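Local coordinates for protein agmatinase (PDB 1WOH) that probably hydrolyses agmatine to putrescine and urea at a pair of manganese ions, as a member of the arginase family, at residues Asp143-Phe148 / Asp229-Asp234; Thr177-Arg182 / Thr200-Asp205. One frame throughout, in Å; residues are numbered along the deposited sequence.

Interaction 1: residues Asp143-Phe148 / Asp229-Asp234; sequences DAHLDF and DVDGFD
Ala144 and Asp231 form the tight end of this contact: the backbone N of Ala144 donates to Asp231 OD1 over 3.1 Å, nearly straight (162°), on the syn side but tilted out of the carboxylate plane, while Ala144 CB rests 3.4 Å from the same oxygen. Gly232, which has no side chain, packs its CA 3.8 Å from Asp143 C. Each loop has an Asx turn at its first aspartate: Asp143 OD1 accepts from His145 N, and Asp229 OD1 from Asp231 N, both N-H groups coming from above the carboxylate planes. The carboxylates of Asp143 and Asp229 have their planes 58° apart, with OD1 of Asp143 only 3.0 Å from OD2 of Asp229. Such crowding of acceptors is consistent with a site made for cations. The looser, partly exposed side belongs to His145 and Asp147. Asp231 OD2 lies at the edge of the His145 ring, 3.2 Å from ND1, with carboxylate and ring almost perpendicular, whereas Asp147 OD2 stays 4.0 Å from Asp229 OD2. Asp143, His145, Asp147, Asp229 and Asp231, completed by His121, are the ligands of the binuclear manganese site characteristic of the arginase (ureohydrolase) fold, although no manganese is bound to this chain.

Interaction 2: residues Thr177-Arg182 / Thr200-Asp205; sequences TTVGLR and TIIPMD
Thr178 is doubly linked to the facing strand: its N donates to Thr200 O, and its O accepts from Ile202 N over 2.7 Å. Strands 177-181 and 200-203 run parallel here, their axes 4.8 Å apart at closest approach, as the two strands of a beta-alpha-beta unit whose crossover is helix 188-196. Gly180 N then donates to Ile202 O, continuing the parallel ladder. Gly180 itself has a positive phi of 111°, which a glycine adopts easily.

Ile202 carries the face it shares with Thr177 and Val179. Its CB sits 3.5 Å from Thr178 O and also meets Val179 CG2; CG1 stays near both. CG2 skirts Val179 CG1, and CD1 ends the chain 3.6 Å from Val179 CG2, with Thr177 CG2 a little farther off. Because Ile202 has CG1 beside its backbone N (chi1 -55°) and chi2 extended, CD1 reaches these two methyls. Ile201, on the other face, is met by the Leu181 side chain, which crosses it at about a right angle with CD1 3.3 Å from CG2, tighter than normal carbon packing. Ile201 also packs on Val191 of the crossover helix and on Leu69 of a second subunit.

The polar end of Thr178 turns to Gln141 on the adjoining strand, and a water bridges its OG1 to Thr200 O. Pro203 is at the N-cap, directly before the helix, and Met204 follows, its CB alongside the Arg182 chain and 3.6 Å from Gly180 O. That carbonyl also accepts from Arg182 NH1. Leu181 O takes the N-H of Met204 at 2.9 Å, tilted 23° from the carbonyl plane, and a second water donates to the same oxygen while accepting from Asp205 N.

Overall arrangement
Interaction 2 lies in the eight-stranded parallel sheet of the arginase-family fold, and interaction 1 in the loops at the C-terminal ends of two of its strands; their centres are about 9 Å apart. Along the chain, strand 173-181 and strand 200-203 both fall between residues 143-148 and 229-234, so interaction 2 lies within the sequence that interaction 1 brackets. Strands 223-229, 137-142, 173-181 and 200-203 are successive neighbours in the sheet: interaction 1 joins the loops following the first two, and interaction 2 pairs the last two, at the sheet's margin within this chain. Arg182 NH1 probably hydrogen-bonds Gly232 O, as Asp143 N does Val179 O. Arg182 and Val179, both of segment 177-182, thus bond directly to the loops that carry manganese ligands.

Interaction 1: residues Asp143-Phe148 / Asp229-Asp234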
ATOM      1  N   ASP A 143      15.194 -22.088   8.849  1.00 11.62           N
ATOM      2  CA  ASP A 143      15.812 -20.851   8.383  1.00 11.61           C
ATOM      3  C   ASP A 143      16.326 -21.005   6.961  1.00 11.09           C
ATOM      4  O   ASP A 143      16.743 -22.095   6.559  1.00 13.93           O
ATOM      5  CB  ASP A 143      17.011 -20.571   9.307  1.00 13.66           C
ATOM      6  CG  ASP A 143      17.373 -19.108   9.409  1.00 15.52           C
ATOM      7  OD1 ASP A 143      17.177 -18.358   8.432  1.00 15.33           O
ATOM      8  OD2 ASP A 143      17.886 -18.718  10.485  1.00 16.42           O
ATOM      9  N   ALA A 144      16.308 -19.918   6.199  1.00 10.24           N
ATOM     10  CA  ALA A 144      16.848 -19.945   4.850  1.00  9.03           C
ATOM     11  C   ALA A 144      18.353 -19.708   4.978  1.00 10.32           C
ATOM     12  O   ALA A 144      19.124 -20.053   4.091  1.00 10.50           O
ATOM     13  CB  ALA A 144      16.229 -18.834   4.008  1.00  7.44           C
ATOM     14  N   HIS A 145      18.761 -19.109   6.094  1.00 12.21           N
ATOM     15  CA  HIS A 145      20.172 -18.794   6.308  1.00 13.75           C
ATOM     16  C   HIS A 145      20.766 -19.519   7.517  1.00 13.93           C
ATOM     17  O   HIS A 145      20.063 -19.829   8.474  1.00 13.70           O
ATOM     18  CB  HIS A 145      20.330 -17.270   6.463  1.00 16.05           C
ATOM     19  CG  HIS A 145      19.638 -16.484   5.388  1.00 16.13           C
ATOM     20  ND1 HIS A 145      18.485 -15.761   5.618  1.00 20.50           N
ATOM     21  CD2 HIS A 145      19.918 -16.333   4.073  1.00 18.44           C
ATOM     22  CE1 HIS A 145      18.086 -15.200   4.490  1.00 20.35           C
ATOM     23  NE2 HIS A 145      18.939 -15.532   3.536  1.00 20.43           N
ATOM     24  N   LEU A 146      22.069 -19.792   7.474  1.00 13.77           N
ATOM     25  CA  LEU A 146      22.713 -20.500   8.576  1.00 12.63           C
ATOM     26  C   LEU A 146      22.829 -19.664   9.854  1.00 11.17           C
ATOM     27  O   LEU A 146      22.634 -20.177  10.954  1.00 11.83           O
ATOM     28  CB  LEU A 146      24.097 -20.996   8.150  1.00 14.12           C
ATOM     29  CG  LEU A 146      24.822 -21.888   9.164  1.00 14.73           C
ATOM     30  CD1 LEU A 146      24.032 -23.174   9.395  1.00 17.40           C
ATOM     31  CD2 LEU A 146      26.211 -22.205   8.646  1.00 16.79           C
ATOM     32  N   ASP A 147      23.147 -18.380   9.703  1.00 11.00           N
ATOM     33  CA  ASP A 147      23.287 -17.466  10.840  1.00 11.29           C
ATOM     34  C   ASP A 147      24.258 -17.957  11.926  1.00 11.15           C
ATOM     35  O   ASP A 147      23.970 -17.893  13.130  1.00 11.71           O
ATOM     36  CB  ASP A 147      21.907 -17.163  11.439  1.00 13.80           C
ATOM     37  CG  ASP A 147      21.005 -16.410  10.468  1.00 14.15           C
ATOM     38  OD1 ASP A 147      21.539 -15.742   9.557  1.00 15.35           O
ATOM     39  OD2 ASP A 147      19.765 -16.472  10.611  1.00 17.85           O
ATOM     40  N   PHE A 148      25.414 -18.428  11.476  1.00 12.44           N
ATOM     41  CA  PHE A 148      26.472 -18.920  12.354  1.00 12.78           C
ATOM     42  C   PHE A 148      27.762 -18.155  12.024  1.00 13.03           C
ATOM     43  O   PHE A 148      28.870 -18.658  12.213  1.00 12.40           O
ATOM     44  CB  PHE A 148      26.698 -20.419  12.121  1.00 12.99           C
ATOM     45  CG  PHE A 148      27.442 -21.103  13.237  1.00 12.78           C
ATOM     46  CD1 PHE A 148      26.882 -21.189  14.504  1.00 10.88           C
ATOM     47  CD2 PHE A 148      28.701 -21.666  13.017  1.00 14.11           C
ATOM     48  CE1 PHE A 148      27.557 -21.826  15.548  1.00 14.15           C
ATOM     49  CE2 PHE A 148      29.384 -22.303  14.054  1.00 13.62           C
ATOM     50  CZ  PHE A 148      28.806 -22.380  15.320  1.00 11.22           C
ATOM     51  N   ASP A 229      12.752 -18.942  11.982  1.00  7.13           N
ATOM     52  CA  ASP A 229      12.965 -17.708  11.232  1.00  7.53           C
ATOM     53  C   ASP A 229      11.926 -17.831  10.111  1.00  7.57           C
ATOM     54  O   ASP A 229      11.956 -18.796   9.342  1.00  9.53           O
ATOM     55  CB  ASP A 229      14.375 -17.682  10.642  1.00  9.48           C
ATOM     56  CG  ASP A 229      14.655 -16.421   9.842  1.00 10.98           C
ATOM     57  OD1 ASP A 229      13.708 -15.835   9.284  1.00 11.78           O
ATOM     58  OD2 ASP A 229      15.835 -16.027   9.755  1.00 14.64           O
ATOM     59  N   VAL A 230      11.003 -16.884  10.016  1.00  9.98           N
ATOM     60  CA  VAL A 230       9.973 -16.983   8.991  1.00  8.89           C
ATOM     61  C   VAL A 230      10.502 -17.035   7.560  1.00 10.46           C
ATOM     62  O   VAL A 230       9.795 -17.518   6.672  1.00  8.57           O
ATOM     63  CB  VAL A 230       8.915 -15.838   9.117  1.00  8.74           C
ATOM     64  CG1 VAL A 230       8.398 -15.765  10.545  1.00 10.61           C
ATOM     65  CG2 VAL A 230       9.508 -14.501   8.701  1.00  9.82           C
ATOM     66  N   ASP A 231      11.735 -16.583   7.313  1.00  8.92           N
ATOM     67  CA  ASP A 231      12.217 -16.635   5.935  1.00  9.46           C
ATOM     68  C   ASP A 231      12.559 -18.061   5.518  1.00  8.20           C
ATOM     69  O   ASP A 231      12.914 -18.321   4.360  1.00  8.33           O
ATOM     70  CB  ASP A 231      13.388 -15.651   5.668  1.00 10.06           C
ATOM     71  CG  ASP A 231      14.689 -16.034   6.357  1.00 14.13           C
ATOM     72  OD1 ASP A 231      14.891 -17.216   6.686  1.00 12.58           O
ATOM     73  OD2 ASP A 231      15.528 -15.122   6.541  1.00 15.64           O
ATOM     74  N   GLY A 232      12.433 -18.990   6.464  1.00  8.51           N
ATOM     75  CA  GLY A 232      12.658 -20.389   6.148  1.00  8.37           C
ATOM     76  C   GLY A 232      11.517 -20.826   5.234  1.00  8.30           C
ATOM     77  O   GLY A 232      11.656 -21.734   4.405  1.00 11.02           O
ATOM     78  N   PHE A 233      10.373 -20.162   5.384  1.00 10.30           N
ATOM     79  CA  PHE A 233       9.203 -20.462   4.565  1.00  9.53           C
ATOM     80  C   PHE A 233       9.292 -19.796   3.211  1.00  9.04           C
ATOM     81  O   PHE A 233       9.903 -18.748   3.065  1.00 10.16           O
ATOM     82  CB  PHE A 233       7.922 -20.006   5.263  1.00  7.68           C
ATOM     83  CG  PHE A 233       7.609 -20.797   6.491  1.00  8.97           C
ATOM     84  CD1 PHE A 233       8.022 -20.361   7.743  1.00  8.55           C
ATOM     85  CD2 PHE A 233       6.976 -22.029   6.381  1.00  8.50           C
ATOM     86  CE1 PHE A 233       7.813 -21.149   8.869  1.00 11.33           C
ATOM     87  CE2 PHE A 233       6.763 -22.824   7.503  1.00  7.31           C
ATOM     88  CZ  PHE A 233       7.184 -22.384   8.746  1.00 10.81           C
ATOM     89  N   ASP A 234       8.668 -20.413   2.215  1.00  7.20           N
ATOM     90  CA  ASP A 234       8.673 -19.850   0.878  1.00  9.05           C
ATOM     91  C   ASP A 234       8.079 -18.440   0.947  1.00  8.07           C
ATOM     92  O   ASP A 234       7.083 -18.211   1.634  1.00  8.66           O
ATOM     93  CB  ASP A 234       7.838 -20.728  -0.059  1.00  9.15           C
ATOM     94  CG  ASP A 234       8.071 -20.401  -1.521  1.00 13.18           C
ATOM     95  OD1 ASP A 234       7.580 -19.356  -1.985  1.00 14.15           O
ATOM     96  OD2 ASP A 234       8.762 -21.186  -2.197  1.00 14.65           O
TER

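Interaction 2: residues Thr177-Arg182 / Thr200-Asp205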
ATOM      1  N   THR A 177      20.473 -28.224  14.503  1.00 12.76           N
ATOM      2  CA  THR A 177      20.014 -28.869  13.289  1.00 12.84           C
ATOM      3  C   THR A 177      19.315 -27.744  12.542  1.00 11.30           C
ATOM      4  O   THR A 177      18.295 -27.242  13.007  1.00 13.80           O
ATOM      5  CB  THR A 177      18.990 -29.977  13.581  1.00 14.85           C
ATOM      6  OG1 THR A 177      19.609 -31.012  14.353  1.00 16.50           O
ATOM      7  CG2 THR A 177      18.465 -30.559  12.276  1.00 14.33           C
ATOM      8  N   THR A 178      19.871 -27.350  11.402  1.00 11.15           N
ATOM      9  CA  THR A 178      19.301 -26.262  10.605  1.00 12.05           C
ATOM     10  C   THR A 178      18.649 -26.807   9.350  1.00 10.83           C
ATOM     11  O   THR A 178      19.281 -27.523   8.572  1.00 12.38           O
ATOM     12  CB  THR A 178      20.392 -25.259  10.215  1.00 14.46           C
ATOM     13  OG1 THR A 178      21.103 -24.870  11.396  1.00 14.61           O
ATOM     14  CG2 THR A 178      19.779 -24.022   9.572  1.00 13.86           C
ATOM     15  N   VAL A 179      17.386 -26.447   9.144  1.00 11.99           N
ATOM     16  CA  VAL A 179      16.652 -26.947   7.992  1.00 11.13           C
ATOM     17  C   VAL A 179      16.025 -25.836   7.161  1.00 10.69           C
ATOM     18  O   VAL A 179      15.415 -24.920   7.707  1.00 10.61           O
ATOM     19  CB  VAL A 179      15.533 -27.905   8.458  1.00 12.08           C
ATOM     20  CG1 VAL A 179      14.807 -28.496   7.259  1.00 13.51           C
ATOM     21  CG2 VAL A 179      16.127 -28.991   9.341  1.00 15.90           C
ATOM     22  N   GLY A 180      16.182 -25.933   5.840  1.00 12.72           N
ATOM     23  CA  GLY A 180      15.609 -24.952   4.936  1.00 10.86           C
ATOM     24  C   GLY A 180      16.612 -24.067   4.219  1.00 11.34           C
ATOM     25  O   GLY A 180      16.226 -23.224   3.408  1.00 10.41           O
ATOM     26  N   LEU A 181      17.897 -24.272   4.493  1.00 10.13           N
ATOM     27  CA  LEU A 181      18.948 -23.460   3.887  1.00 12.30           C
ATOM     28  C   LEU A 181      18.923 -23.437   2.363  1.00 12.22           C
ATOM     29  O   LEU A 181      18.751 -24.472   1.709  1.00 12.16           O
ATOM     30  CB  LEU A 181      20.327 -23.938   4.358  1.00 14.55           C
ATOM     31  CG  LEU A 181      20.621 -23.922   5.862  1.00 16.30           C
ATOM     32  CD1 LEU A 181      22.055 -24.368   6.098  1.00 18.88           C
ATOM     33  CD2 LEU A 181      20.411 -22.521   6.425  1.00 15.55           C
ATOM     34  N   ARG A 182      19.118 -22.245   1.808  1.00 11.63           N
ATOM     35  CA  ARG A 182      19.128 -22.045   0.363  1.00 12.56           C
ATOM     36  C   ARG A 182      19.630 -20.635   0.067  1.00 12.32           C
ATOM     37  O   ARG A 182      19.698 -19.789   0.964  1.00 12.57           O
ATOM     38  CB  ARG A 182      17.713 -22.224  -0.192  1.00 12.18           C
ATOM     39  CG  ARG A 182      16.693 -21.265   0.403  1.00 11.63           C
ATOM     40  CD  ARG A 182      15.272 -21.698   0.047  1.00  8.56           C
ATOM     41  NE  ARG A 182      14.274 -20.708   0.431  1.00 11.31           N
ATOM     42  CZ  ARG A 182      13.699 -20.624   1.628  1.00  7.74           C
ATOM     43  NH1 ARG A 182      14.012 -21.480   2.594  1.00  7.25           N
ATOM     44  NH2 ARG A 182      12.796 -19.679   1.850  1.00 10.03           N
ATOM     45  N   THR A 200      24.163 -30.136  12.219  1.00 14.40           N
ATOM     46  CA  THR A 200      23.514 -30.767  11.076  1.00 14.39           C
ATOM     47  C   THR A 200      22.901 -29.710  10.170  1.00 14.24           C
ATOM     48  O   THR A 200      22.078 -28.904  10.600  1.00 15.91           O
ATOM     49  CB  THR A 200      22.422 -31.743  11.546  1.00 14.88           C
ATOM     50  OG1 THR A 200      23.007 -32.708  12.429  1.00 17.25           O
ATOM     51  CG2 THR A 200      21.795 -32.470  10.358  1.00 14.06           C
ATOM     52  N   ILE A 201      23.319 -29.724   8.912  1.00 13.94           N
ATOM     53  CA  ILE A 201      22.851 -28.766   7.926  1.00 15.55           C
ATOM     54  C   ILE A 201      21.966 -29.475   6.913  1.00 15.19           C
ATOM     55  O   ILE A 201      22.424 -30.358   6.191  1.00 15.02           O
ATOM     56  CB  ILE A 201      24.058 -28.113   7.211  1.00 15.85           C
ATOM     57  CG1 ILE A 201      24.862 -27.291   8.222  1.00 19.54           C
ATOM     58  CG2 ILE A 201      23.590 -27.262   6.043  1.00 17.71           C
ATOM     59  CD1 ILE A 201      26.037 -26.538   7.616  1.00 20.07           C
ATOM     60  N   ILE A 202      20.696 -29.092   6.867  1.00 14.11           N
ATOM     61  CA  ILE A 202      19.759 -29.714   5.937  1.00 14.24           C
ATOM     62  C   ILE A 202      19.217 -28.694   4.937  1.00 12.57           C
ATOM     63  O   ILE A 202      18.292 -27.942   5.240  1.00 13.49           O
ATOM     64  CB  ILE A 202      18.577 -30.370   6.698  1.00 13.85           C
ATOM     65  CG1 ILE A 202      19.116 -31.351   7.748  1.00 15.39           C
ATOM     66  CG2 ILE A 202      17.676 -31.114   5.718  1.00 15.31           C
ATOM     67  CD1 ILE A 202      18.037 -31.980   8.640  1.00 15.56           C
ATOM     68  N   PRO A 203      19.799 -28.652   3.729  1.00 13.84           N
ATOM     69  CA  PRO A 203      19.373 -27.720   2.678  1.00 14.82           C
ATOM     70  C   PRO A 203      17.909 -27.955   2.313  1.00 15.72           C
ATOM     71  O   PRO A 203      17.400 -29.061   2.475  1.00 16.45           O
ATOM     72  CB  PRO A 203      20.304 -28.058   1.517  1.00 16.02           C
ATOM     73  CG  PRO A 203      21.517 -28.635   2.196  1.00 17.01           C
ATOM     74  CD  PRO A 203      20.915 -29.492   3.264  1.00 15.77           C
ATOM     75  N   MET A 204      17.237 -26.916   1.825  1.00 15.80           N
ATOM     76  CA  MET A 204      15.833 -27.039   1.433  1.00 17.71           C
ATOM     77  C   MET A 204      15.678 -28.114   0.354  1.00 18.60           C
ATOM     78  O   MET A 204      14.666 -28.811   0.308  1.00 17.57           O
ATOM     79  CB  MET A 204      15.314 -25.698   0.906  1.00 16.23           C
ATOM     80  CG  MET A 204      13.851 -25.697   0.498  1.00 14.12           C
ATOM     81  SD  MET A 204      12.730 -26.061   1.859  1.00 11.79           S
ATOM     82  CE  MET A 204      11.466 -26.991   0.997  1.00 13.93           C
ATOM     83  N   ASP A 205      16.680 -28.245  -0.513  1.00 20.48           N
ATOM     84  CA  ASP A 205      16.627 -29.250  -1.573  1.00 25.03           C
ATOM     85  C   ASP A 205      16.428 -30.667  -1.029  1.00 24.32           C
ATOM     86  O   ASP A 205      15.800 -31.502  -1.682  1.00 24.26           O
ATOM     87  CB  ASP A 205      17.899 -29.212  -2.426  1.00 30.01           C
ATOM     88  CG  ASP A 205      17.956 -28.000  -3.333  1.00 34.39           C
ATOM     89  OD1 ASP A 205      16.955 -27.733  -4.032  1.00 37.69           O
ATOM     90  OD2 ASP A 205      19.004 -27.321  -3.354  1.00 39.37           O
TER
HETATM   91  O   HOH W   1      23.282 -26.288  11.865  1.00 16.85           O
HETATM   92  O   HOH W   2      18.716 -25.850  -0.792  1.00 17.76           O